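Local coordinates for protein NAD-dependent dehydrogenase (Rhizobium meliloti, PDB 4Z0P) that reduces glyoxylate and hydroxypyruvate with NADPH as hydride donor, and is captured here with NADPH and oxalate bound, at residues 7-12 and 49-54; 113-118 and 134-139; 193-198 and 222-227. All coordinates share one frame; numbering follows the deposited sequence.

Contact 1 of 3, residues 7-12 and 49-54; sequences PVIVDL and DYAVVW. With OXD (oxalic acid), chain C.
Leu12 turns its CG anti to its carbonyl carbon (chi1 -65°), and with the extended chi2 that follows this brings CD2 against Trp54 CB at 3.7 Å, the side chains meeting at about a right angle. Trp54 sends its own CG anti to the backbone N (chi1 -168°), which directs the indole away from the partner strand and toward a bound oxalate. The strands behind them, 8-12 and 50-54, are parallel neighbours in a five-stranded sheet of order 2-1-3-4-5, the flavodoxin-like arrangement of the substrate domain in D-2-hydroxyacid dehydrogenases. Four backbone bonds join them, from Ile9 and Asp11 to carbonyls of Tyr50 and Val52, and from Val52 and Trp54 back to carbonyls of Ile9 and Asp11. Val52 is gripped at both ends: its N lies 2.8 Å from Ile9 O, and its O takes Asp11 N at 2.9 Å in a nearly straight bond (N-H...O 178°).

Val52 is also the residue with the most surface buried by the partner strand. Its CG2 packs on Val8 CG1 at 4.0 Å and its CG1 faces Leu12 CD2, on the sheet face covered by helix 290-305. Tyr50 shares that face, and its OH is held by Glu305. On the reverse face Ile9 CB meets Ala51 CB at 3.9 Å, and further along Asp11 and Val53 both touch Leu60 of helix 60-63.

Past the last backbone bond a water continues the link between the strands, 2.8 Å from Asp11 OD1 and 2.9 Å from Trp54 O. The indole, which also meets the Phe14 ring, lines the pocket where His283, Arg235 and the amides of Ala75 and Gly76 hold oxalate by hydrogen bonds. Trp54 contributes carbon to it: its CH2 lies 3.5 Å from oxalate O5.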
# COMPACT_ATOMS: atom_id res chain seq x y z
N PRO A 7 36.87 3.62 21.70
CA PRO A 7 35.52 3.07 21.85
C PRO A 7 34.47 3.81 21.03
O PRO A 7 34.73 4.90 20.47
CB PRO A 7 35.22 3.25 23.35
CG PRO A 7 36.56 3.39 24.01
CD PRO A 7 37.43 4.07 22.99
N VAL A 8 33.27 3.23 20.98
CA VAL A 8 32.13 3.86 20.35
C VAL A 8 31.06 3.92 21.41
O VAL A 8 30.72 2.89 22.00
CB VAL A 8 31.58 3.08 19.13
CG1 VAL A 8 30.38 3.80 18.51
CG2 VAL A 8 32.65 2.91 18.07
N ILE A 9 30.57 5.12 21.67
CA ILE A 9 29.44 5.33 22.58
C ILE A 9 28.14 5.12 21.78
O ILE A 9 27.98 5.68 20.70
CB ILE A 9 29.45 6.76 23.12
CG1 ILE A 9 30.66 6.97 24.03
CG2 ILE A 9 28.15 7.09 23.84
CD1 ILE A 9 31.06 8.42 24.20
N VAL A 10 27.23 4.35 22.38
CA VAL A 10 25.90 4.10 21.81
C VAL A 10 24.88 4.63 22.84
O VAL A 10 24.79 4.13 23.97
CB VAL A 10 25.69 2.60 21.52
CG1 VAL A 10 24.26 2.34 21.04
CG2 VAL A 10 26.69 2.12 20.47
N ASP A 11 24.13 5.66 22.44
CA ASP A 11 23.09 6.26 23.30
C ASP A 11 21.84 6.47 22.46
O ASP A 11 21.54 7.59 22.02
CB ASP A 11 23.56 7.58 23.91
CG ASP A 11 22.62 8.12 24.93
OD1 ASP A 11 21.70 7.43 25.38
OD2 ASP A 11 22.80 9.28 25.31
N LEU A 12 21.11 5.37 22.25
CA LEU A 12 20.00 5.31 21.32
C LEU A 12 18.72 4.97 22.01
O LEU A 12 18.57 3.85 22.49
CB LEU A 12 20.26 4.21 20.28
CG LEU A 12 21.43 4.42 19.34
CD1 LEU A 12 21.68 3.17 18.50
CD2 LEU A 12 21.20 5.62 18.46
N ASP A 49 36.22 9.01 20.68
CA ASP A 49 36.12 9.74 19.41
C ASP A 49 34.73 9.73 18.76
O ASP A 49 34.43 10.63 17.97
CB ASP A 49 37.10 9.18 18.39
CG ASP A 49 38.56 9.44 18.74
OD1 ASP A 49 38.90 10.11 19.73
OD2 ASP A 49 39.37 8.90 17.97
N TYR A 50 33.91 8.71 19.04
CA TYR A 50 32.69 8.48 18.26
C TYR A 50 31.51 8.18 19.17
O TYR A 50 31.65 7.47 20.17
CB TYR A 50 32.88 7.27 17.33
CG TYR A 50 34.13 7.33 16.51
CD1 TYR A 50 34.35 8.38 15.63
CD2 TYR A 50 35.11 6.33 16.60
CE1 TYR A 50 35.51 8.44 14.88
CE2 TYR A 50 36.28 6.39 15.84
CZ TYR A 50 36.47 7.46 14.98
OH TYR A 50 37.62 7.56 14.21
N ALA A 51 30.35 8.74 18.82
CA ALA A 51 29.08 8.47 19.51
C ALA A 51 27.98 8.36 18.48
O ALA A 51 28.00 9.08 17.47
CB ALA A 51 28.76 9.56 20.48
N VAL A 52 27.06 7.42 18.70
CA VAL A 52 25.87 7.21 17.88
C VAL A 52 24.68 7.47 18.78
O VAL A 52 24.53 6.82 19.82
CB VAL A 52 25.77 5.76 17.32
CG1 VAL A 52 24.71 5.73 16.21
CG2 VAL A 52 27.10 5.27 16.83
N VAL A 53 23.88 8.49 18.44
CA VAL A 53 22.97 9.10 19.43
C VAL A 53 21.56 9.28 18.86
O VAL A 53 21.38 9.61 17.68
CB VAL A 53 23.51 10.42 19.98
CG1 VAL A 53 24.88 10.20 20.63
CG2 VAL A 53 23.55 11.54 18.93
N TRP A 54 20.57 9.09 19.73
CA TRP A 54 19.17 9.38 19.42
C TRP A 54 18.44 9.68 20.71
O TRP A 54 18.40 8.84 21.59
CB TRP A 54 18.50 8.19 18.73
CG TRP A 54 17.17 8.56 18.15
CD1 TRP A 54 15.93 8.15 18.57
CD2 TRP A 54 16.95 9.43 17.03
NE1 TRP A 54 14.95 8.71 17.74
CE2 TRP A 54 15.55 9.49 16.80
CE3 TRP A 54 17.81 10.15 16.19
CZ2 TRP A 54 15.00 10.28 15.77
CZ3 TRP A 54 17.25 10.92 15.17
CH2 TRP A 54 15.87 10.97 14.98
C1 OXD C . 14.50 9.77 11.78
C2 OXD C . 13.30 9.53 12.58
O3 OXD C . 15.13 8.80 11.29
O4 OXD C . 13.21 8.48 13.24
O5 OXD C . 14.86 10.95 11.62
O6 OXD C . 12.40 10.38 12.61
O HOH W 1 19.26 8.20 24.29

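Contact 2 of 3, residues 113-118 and 134-139; sequences LHLRQH and SQPEAA. With OXD (oxalic acid), chain D.
Ser134 O takes a hydrogen bond from Gln117 NE2 at 3.0 Å, and a water gives bonds both to this carbonyl and to Gln117 OE1, the latter at 2.8 Å. One end of the Gln117 amide is thus tied directly to Ser134 and the other through solvent.

Gln135 comes next and carries most of the hydrogen bonding. Its CG is anti to the backbone N and its chain then bends at chi2 (63°), which folds the amide back to the carbonyl of Leu115 at the end of helix 97-115. NE2 has two acceptors, Leu115 O at 2.8 Å and Pro136 O at 2.9 Å, both close to the plane of the Gln135 amide, so the group is fixed in rotation. OE1 accepts Gln117 NE2 at 3.0 Å from well above its carbonyl plane (60° out of it), the two amide planes standing 73° apart. Arg116 lays its CD against this amide, and Gln135 CG sits over one face of the guanidinium, whose NH1 forms a salt bridge with Glu105 of the second subunit.

Pro136 and Ala138 supply the apolar part. Leu115 splits its methyls between them, CD1 reaching Pro136 CG at 4.1 Å and CD2 reaching Ala138 CB at 3.9 Å.

Beyond Gln117, His118 NE2 donates to O5 of an oxalate at 2.8 Å, a molecule held by His118 and Arg119 of both subunits. The Gln135 amide binds Leu115 O within the dimer interface itself, where Gln135 O also accepts Arg102 of the second subunit. Here helix 97-115 closes in a Schellman motif, His118 N bonded to Leu113 O and Gln117 N to His114 O, with Gln117 as the positive-phi C-prime residue.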
# COMPACT_ATOMS: atom_id res chain seq x y z
N LEU A 113 -4.52 3.59 1.42
CA LEU A 113 -5.62 3.64 2.40
C LEU A 113 -6.59 4.75 2.05
O LEU A 113 -7.81 4.56 2.10
CB LEU A 113 -5.08 3.85 3.81
CG LEU A 113 -4.42 2.66 4.54
CD1 LEU A 113 -3.76 3.19 5.81
CD2 LEU A 113 -5.49 1.66 4.88
N HIS A 114 -6.07 5.93 1.70
CA HIS A 114 -6.94 7.04 1.31
C HIS A 114 -7.59 6.83 -0.07
O HIS A 114 -8.80 7.01 -0.22
CB HIS A 114 -6.19 8.36 1.41
CG HIS A 114 -5.89 8.73 2.82
ND1 HIS A 114 -6.84 9.18 3.72
CD2 HIS A 114 -4.72 8.72 3.50
CE1 HIS A 114 -6.27 9.43 4.88
NE2 HIS A 114 -4.99 9.16 4.78
N LEU A 115 -6.81 6.39 -1.05
CA LEU A 115 -7.36 6.13 -2.39
C LEU A 115 -8.48 5.13 -2.34
O LEU A 115 -9.54 5.32 -2.95
CB LEU A 115 -6.28 5.59 -3.32
CG LEU A 115 -6.73 5.11 -4.72
CD1 LEU A 115 -7.20 6.31 -5.55
CD2 LEU A 115 -5.62 4.32 -5.39
N ARG A 116 -8.24 4.03 -1.64
CA ARG A 116 -9.15 2.90 -1.63
C ARG A 116 -10.23 2.98 -0.53
O ARG A 116 -10.94 2.03 -0.26
CB ARG A 116 -8.36 1.60 -1.56
CG ARG A 116 -7.42 1.35 -2.75
CD ARG A 116 -8.08 1.36 -4.13
NE ARG A 116 -8.99 0.23 -4.20
CZ ARG A 116 -8.86 -0.83 -5.00
NH1 ARG A 116 -7.93 -0.90 -5.93
NH2 ARG A 116 -9.72 -1.83 -4.86
N GLN A 117 -10.40 4.16 0.05
CA GLN A 117 -11.55 4.48 0.91
C GLN A 117 -11.66 3.48 2.05
O GLN A 117 -12.73 3.01 2.44
CB GLN A 117 -12.84 4.51 0.09
CG GLN A 117 -12.73 5.45 -1.09
CD GLN A 117 -13.98 5.51 -1.91
OE1 GLN A 117 -14.91 6.27 -1.61
NE2 GLN A 117 -14.03 4.70 -2.97
N HIS A 118 -10.50 3.18 2.64
CA HIS A 118 -10.43 2.15 3.66
C HIS A 118 -11.31 2.45 4.85
O HIS A 118 -12.02 1.56 5.33
CB HIS A 118 -8.99 1.93 4.11
CG HIS A 118 -8.86 0.91 5.18
ND1 HIS A 118 -9.05 -0.43 4.94
CD2 HIS A 118 -8.56 1.02 6.49
CE1 HIS A 118 -8.85 -1.10 6.06
NE2 HIS A 118 -8.55 -0.25 7.01
N SER A 134 -18.19 3.71 -5.56
CA SER A 134 -17.52 4.15 -6.77
C SER A 134 -16.06 4.44 -6.43
O SER A 134 -15.75 5.04 -5.40
CB SER A 134 -18.21 5.38 -7.38
OG SER A 134 -19.34 4.97 -8.12
N GLN A 135 -15.15 4.01 -7.31
CA GLN A 135 -13.74 3.95 -6.96
C GLN A 135 -12.80 4.48 -8.05
O GLN A 135 -12.73 3.91 -9.14
CB GLN A 135 -13.40 2.49 -6.65
CG GLN A 135 -11.94 2.24 -6.27
CD GLN A 135 -11.57 2.96 -5.00
OE1 GLN A 135 -12.12 2.67 -3.94
NE2 GLN A 135 -10.67 3.93 -5.10
N PRO A 136 -12.08 5.56 -7.77
CA PRO A 136 -11.05 6.00 -8.71
C PRO A 136 -9.85 5.08 -8.73
O PRO A 136 -9.62 4.31 -7.78
CB PRO A 136 -10.64 7.37 -8.15
CG PRO A 136 -10.96 7.29 -6.72
CD PRO A 136 -12.21 6.48 -6.62
N GLU A 137 -9.09 5.12 -9.81
CA GLU A 137 -7.82 4.43 -9.85
C GLU A 137 -6.74 5.42 -9.41
O GLU A 137 -6.96 6.65 -9.35
CB GLU A 137 -7.52 3.85 -11.24
CG GLU A 137 -7.33 4.88 -12.35
CD GLU A 137 -6.90 4.28 -13.67
OE1 GLU A 137 -5.84 3.62 -13.72
OE2 GLU A 137 -7.60 4.51 -14.68
N ALA A 138 -5.55 4.89 -9.12
CA ALA A 138 -4.46 5.76 -8.67
C ALA A 138 -4.15 6.91 -9.61
O ALA A 138 -3.87 8.04 -9.18
CB ALA A 138 -3.21 4.94 -8.42
N ALA A 139 -4.22 6.64 -10.92
CA ALA A 139 -3.92 7.66 -11.93
C ALA A 139 -4.87 8.87 -11.90
O ALA A 139 -4.54 9.93 -12.43
CB ALA A 139 -3.90 7.04 -13.33
C1 OXD D . -8.78 -0.43 10.57
C2 OXD D . -9.03 0.98 10.32
O3 OXD D . -9.02 -0.90 11.70
O4 OXD D . -8.19 1.63 9.67
O5 OXD D . -8.34 -1.13 9.63
O6 OXD D . -10.07 1.50 10.75
O HOH W 2 -17.04 6.78 -3.35

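Contact 3 of 3, residues 193-198 and 222-227; sequences RTDFLV and NGPFGA
Asp195 points its carboxylate at the backbone of Gly223, and OD1 stops 3.3 Å from Gly223 CA, where the absence of a side chain lets it come close. The Gly223 amide is reached through a water, which gives a hydrogen bond to Asp195 OD1 at 2.8 Å and accepts one from Gly223 N at 2.9 Å. The other oxygen, OD2, is bound by the backbone N of Thr142 at the start of the neighbouring strand, so the carboxylate spans from the seven-stranded sheet of this Rossmann-type domain to the loop.

Phe196 and Phe225 form the apolar half. With CG anti to its carbonyl carbon (chi1 -68°), Phe196 swings its ring toward the loop, and Phe225 CE2 approaches its edge, 4.1 Å from CZ. Phe225 stands on a type I turn closed by Gly226 N to Gly223 O. In the plane of the Phe196 ring, at its edge, a second water donates to Ala227 O at 2.7 Å and only weakly to Asp195 O.

Between 193-198 and 222-227 the hydrogen-bonded links therefore run through water, while direct contact consists of the phenylalanine packing and the close approach of OD1 to Gly223 CA.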
# COMPACT_ATOMS: atom_id res chain seq x y z
N ARG A 193 -2.47 21.73 -7.71
CA ARG A 193 -2.57 20.46 -8.43
C ARG A 193 -2.65 19.22 -7.52
O ARG A 193 -2.94 18.13 -8.02
CB ARG A 193 -1.34 20.26 -9.31
CG ARG A 193 -1.25 21.22 -10.47
CD ARG A 193 -0.01 20.89 -11.28
NE ARG A 193 -0.09 19.57 -11.90
CZ ARG A 193 0.90 18.97 -12.56
NH1 ARG A 193 2.09 19.55 -12.69
NH2 ARG A 193 0.70 17.78 -13.10
N THR A 194 -2.43 19.39 -6.22
CA THR A 194 -2.22 18.27 -5.33
C THR A 194 -3.50 17.83 -4.66
O THR A 194 -4.16 18.63 -4.01
CB THR A 194 -1.15 18.62 -4.27
OG1 THR A 194 0.10 18.80 -4.95
CG2 THR A 194 -1.02 17.50 -3.24
N ASP A 195 -3.84 16.55 -4.81
CA ASP A 195 -4.95 15.93 -4.08
C ASP A 195 -4.53 15.31 -2.75
O ASP A 195 -5.24 15.45 -1.76
CB ASP A 195 -5.59 14.82 -4.94
CG ASP A 195 -6.08 15.31 -6.30
OD1 ASP A 195 -6.81 16.33 -6.33
OD2 ASP A 195 -5.74 14.67 -7.36
N PHE A 196 -3.43 14.56 -2.76
CA PHE A 196 -2.85 13.98 -1.54
C PHE A 196 -1.51 14.65 -1.32
O PHE A 196 -0.58 14.44 -2.09
CB PHE A 196 -2.57 12.47 -1.67
CG PHE A 196 -3.79 11.56 -1.77
CD1 PHE A 196 -5.10 12.02 -1.80
CD2 PHE A 196 -3.57 10.18 -1.89
CE1 PHE A 196 -6.17 11.12 -1.90
CE2 PHE A 196 -4.63 9.29 -2.01
CZ PHE A 196 -5.92 9.76 -2.02
N LEU A 197 -1.40 15.44 -0.24
CA LEU A 197 -0.16 16.11 0.11
C LEU A 197 0.64 15.24 1.06
O LEU A 197 0.13 14.88 2.11
CB LEU A 197 -0.46 17.45 0.79
CG LEU A 197 0.78 18.26 1.21
CD1 LEU A 197 1.61 18.65 0.02
CD2 LEU A 197 0.36 19.50 1.97
N VAL A 198 1.89 14.96 0.70
CA VAL A 198 2.81 14.17 1.53
C VAL A 198 3.96 15.05 1.98
O VAL A 198 4.69 15.60 1.15
CB VAL A 198 3.38 12.97 0.76
CG1 VAL A 198 4.43 12.22 1.58
CG2 VAL A 198 2.26 12.00 0.39
N ASN A 222 -10.33 19.49 -6.94
CA ASN A 222 -10.75 18.97 -8.24
C ASN A 222 -10.54 17.47 -8.40
O ASN A 222 -10.86 16.93 -9.45
CB ASN A 222 -10.00 19.71 -9.35
CG ASN A 222 -10.38 21.17 -9.42
OD1 ASN A 222 -11.54 21.51 -9.22
ND2 ASN A 222 -9.41 22.05 -9.65
N GLY A 223 -10.03 16.80 -7.36
CA GLY A 223 -9.76 15.38 -7.43
C GLY A 223 -11.02 14.58 -7.20
O GLY A 223 -12.09 15.14 -6.97
N PRO A 224 -10.89 13.25 -7.24
CA PRO A 224 -12.08 12.38 -7.25
C PRO A 224 -12.88 12.41 -5.96
O PRO A 224 -14.05 12.04 -5.99
CB PRO A 224 -11.51 10.97 -7.53
CG PRO A 224 -10.03 11.08 -7.47
CD PRO A 224 -9.62 12.52 -7.44
N PHE A 225 -12.30 12.85 -4.86
CA PHE A 225 -13.01 12.94 -3.60
C PHE A 225 -13.50 14.35 -3.29
O PHE A 225 -14.17 14.56 -2.30
CB PHE A 225 -12.10 12.44 -2.48
CG PHE A 225 -11.60 11.05 -2.71
CD1 PHE A 225 -12.49 9.99 -2.73
CD2 PHE A 225 -10.27 10.81 -2.99
CE1 PHE A 225 -12.04 8.69 -2.97
CE2 PHE A 225 -9.81 9.53 -3.25
CZ PHE A 225 -10.70 8.47 -3.23
N GLY A 226 -13.12 15.32 -4.12
CA GLY A 226 -13.55 16.70 -3.91
C GLY A 226 -12.93 17.44 -2.75
O GLY A 226 -13.33 18.55 -2.44
N ALA A 227 -11.95 16.83 -2.09
CA ALA A 227 -11.30 17.40 -0.93
C ALA A 227 -9.94 16.72 -0.78
O ALA A 227 -9.82 15.53 -0.99
CB ALA A 227 -12.13 17.17 0.33
O HOH W 3 -8.91 16.97 -4.67
O HOH W 4 -8.12 13.77 -2.10

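In the fold
Contact 1 lies in the interior of the substrate-side sheet, about 44 and 43 Å between centres from contacts 2 and 3, across the middle of the chain. It joins two regular strands by direct backbone bonds and buried aliphatic groups. Contacts 2 and 3 are only partly buried and belong to the Rossmann half: contact 2 relies on glutamine amides and Leu115 packing, contact 3 on a water-bridged carboxylate and an aromatic pair. These two adjoin: Phe225 CZ packs on Leu115 O at 3.4 Å and also on Pro136, while Phe196 CZ meets His114 and Leu115, so that pair backs the helix end of contact 2. Of the three, contact 2 alone meets the second subunit.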